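Local coordinates for chloroplast pentatricopeptide repeat protein 10 (Zea mays, PDB 4M59) that binds specific single-stranded intergenic RNAs of the chloroplast atpH and psaJ transcripts through its superhelical pentatricopeptide repeats, stabilising the mRNA by blocking exonucleases, at residues 428-433 and 460-465. The protein carries 4 engineered substitutions. Sequence-based numbering, arbitrary orientation.
Sequences LLNVLS and YSLLLQ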
loop_
_atom_site.group_PDB
_atom_site.type_symbol
_atom_site.label_atom_id
_atom_site.label_comp_id
_atom_site.label_asym_id
_atom_site.label_seq_id
_atom_site.Cartn_x
_atom_site.Cartn_y
_atom_site.Cartn_z
ATOM N N LEU A 428 -8.038 22.065 4.958
ATOM C CA LEU A 428 -8.236 23.251 4.171
ATOM C C LEU A 428 -7.067 23.552 3.258
ATOM O O LEU A 428 -7.254 23.907 2.110
ATOM C CB LEU A 428 -8.494 24.433 5.089
ATOM C CG LEU A 428 -9.727 24.343 5.970
ATOM C CD1 LEU A 428 -9.816 25.559 6.833
ATOM C CD2 LEU A 428 -10.926 24.252 5.111
ATOM N N LEU A 429 -5.864 23.405 3.731
ATOM C CA LEU A 429 -4.759 23.713 2.866
ATOM C C LEU A 429 -4.596 22.687 1.773
ATOM O O LEU A 429 -3.992 22.939 0.767
ATOM C CB LEU A 429 -3.472 23.801 3.667
ATOM C CG LEU A 429 -3.268 24.941 4.647
ATOM C CD1 LEU A 429 -2.082 24.695 5.477
ATOM C CD2 LEU A 429 -3.033 26.131 3.876
ATOM N N ASN A 430 -5.131 21.505 1.994
ATOM C CA ASN A 430 -5.020 20.472 0.990
ATOM C C ASN A 430 -5.716 20.890 -0.275
ATOM O O ASN A 430 -5.211 20.697 -1.375
ATOM C CB ASN A 430 -5.627 19.171 1.484
ATOM C CG ASN A 430 -5.439 18.045 0.509
ATOM O OD1 ASN A 430 -4.465 18.013 -0.235
ATOM N ND2 ASN A 430 -6.376 17.117 0.498
ATOM N N VAL A 431 -6.895 21.463 -0.106
ATOM C CA VAL A 431 -7.680 21.905 -1.235
ATOM C C VAL A 431 -6.970 22.998 -1.984
ATOM O O VAL A 431 -6.840 22.939 -3.204
ATOM C CB VAL A 431 -8.976 22.489 -0.786
ATOM C CG1 VAL A 431 -9.958 22.418 -1.906
ATOM C CG2 VAL A 431 -9.475 21.741 0.395
ATOM N N LEU A 432 -6.495 23.974 -1.250
ATOM C CA LEU A 432 -5.867 25.081 -1.866
ATOM C C LEU A 432 -4.657 24.614 -2.607
ATOM O O LEU A 432 -4.301 25.183 -3.595
ATOM C CB LEU A 432 -5.522 26.105 -0.821
ATOM C CG LEU A 432 -6.704 26.716 -0.075
ATOM C CD1 LEU A 432 -6.273 27.661 0.961
ATOM C CD2 LEU A 432 -7.521 27.452 -0.991
ATOM N N SER A 433 -4.064 23.529 -2.169
ATOM C CA SER A 433 -2.877 22.983 -2.801
ATOM C C SER A 433 -3.156 22.536 -4.209
ATOM O O SER A 433 -2.256 22.457 -5.023
ATOM C CB SER A 433 -2.381 21.772 -2.026
ATOM O OG SER A 433 -3.293 20.701 -2.168
ATOM N N TYR A 460 3.507 21.879 5.632
ATOM C CA TYR A 460 4.550 22.569 4.893
ATOM C C TYR A 460 4.602 22.006 3.498
ATOM O O TYR A 460 5.026 22.647 2.570
ATOM C CB TYR A 460 5.922 22.488 5.603
ATOM C CG TYR A 460 6.175 23.602 6.588
ATOM C CD1 TYR A 460 6.333 24.878 6.165
ATOM C CD2 TYR A 460 6.239 23.369 7.933
ATOM C CE1 TYR A 460 6.528 25.887 7.036
ATOM C CE2 TYR A 460 6.440 24.385 8.818
ATOM C CZ TYR A 460 6.588 25.647 8.360
ATOM O OH TYR A 460 6.805 26.698 9.214
ATOM N N SER A 461 4.128 20.795 3.354
ATOM C CA SER A 461 4.115 20.161 2.057
ATOM C C SER A 461 2.980 20.734 1.230
ATOM O O SER A 461 3.142 21.067 0.057
ATOM C CB SER A 461 3.936 18.658 2.229
ATOM O OG SER A 461 4.577 17.943 1.186
ATOM N N LEU A 462 1.824 20.847 1.865
ATOM C CA LEU A 462 0.641 21.401 1.235
ATOM C C LEU A 462 0.920 22.801 0.762
ATOM O O LEU A 462 0.637 23.155 -0.377
ATOM C CB LEU A 462 -0.498 21.457 2.242
ATOM C CG LEU A 462 -1.487 20.305 2.281
ATOM C CD1 LEU A 462 -0.786 18.991 2.142
ATOM C CD2 LEU A 462 -2.238 20.354 3.578
ATOM N N LEU A 463 1.465 23.597 1.662
ATOM C CA LEU A 463 1.781 24.977 1.376
ATOM C C LEU A 463 2.779 25.017 0.260
ATOM O O LEU A 463 2.758 25.896 -0.579
ATOM C CB LEU A 463 2.381 25.633 2.605
ATOM C CG LEU A 463 2.673 27.122 2.499
ATOM C CD1 LEU A 463 1.386 27.892 2.460
ATOM C CD2 LEU A 463 3.527 27.582 3.651
ATOM N N LEU A 464 3.664 24.046 0.245
ATOM C CA LEU A 464 4.667 24.010 -0.770
ATOM C C LEU A 464 4.000 23.752 -2.087
ATOM O O LEU A 464 4.185 24.485 -3.034
ATOM C CB LEU A 464 5.632 22.899 -0.463
ATOM C CG LEU A 464 6.931 22.947 -1.226
ATOM C CD1 LEU A 464 7.507 24.313 -1.122
ATOM C CD2 LEU A 464 7.837 21.956 -0.599
ATOM N N GLN A 465 3.210 22.693 -2.130
ATOM C CA GLN A 465 2.497 22.337 -3.334
ATOM C C GLN A 465 1.619 23.491 -3.754
ATOM O O GLN A 465 1.460 23.766 -4.934
ATOM C CB GLN A 465 1.655 21.088 -3.092
ATOM C CG GLN A 465 2.462 19.817 -3.028
ATOM C CD GLN A 465 1.617 18.587 -2.777
ATOM O OE1 GLN A 465 0.597 18.645 -2.100
ATOM N NE2 GLN A 465 2.047 17.456 -3.319
#
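Leu462 lays one methyl, CD2, against the backbone of the neighbouring helix, 3.5 Å from Asn430 N and 3.7 Å from Leu429 CB. Its CG is 3.8 Å from both N and CA of Asn430, and the branch therefore packs on main chain as much as on side chain. Leu429, which is buried, meets it through CB; with CG anti to the carbonyl carbon (chi1 -69°), the rest of that side chain extends to Ala441 on helix 438-449, which Leu463 also touches. Ser433 CB closes on Leu462 O at 3.7 Å. The two segments, from helices 422-435 and 458-468, run nearly parallel at 24° with a closest axis approach of 8.2 Å, the stacking of successive helix-turn-helix units in the alpha-solenoid of pentatricopeptide repeats, here predicted repeats 11 and 12. Cutting Leu462 back to an alanine is likely to keep only the CB contact with Leu429 and open a gap over the Asn430 backbone. Packing is looser among the partly exposed residues: Ser433 CB and Gln465 CB stand 4.2 Å apart, and the Asn430 side chain reaches Leu462 only through CB, 4.2 Å from CD2. The nearest atom of the bound RNA is about 4 Å from the contact.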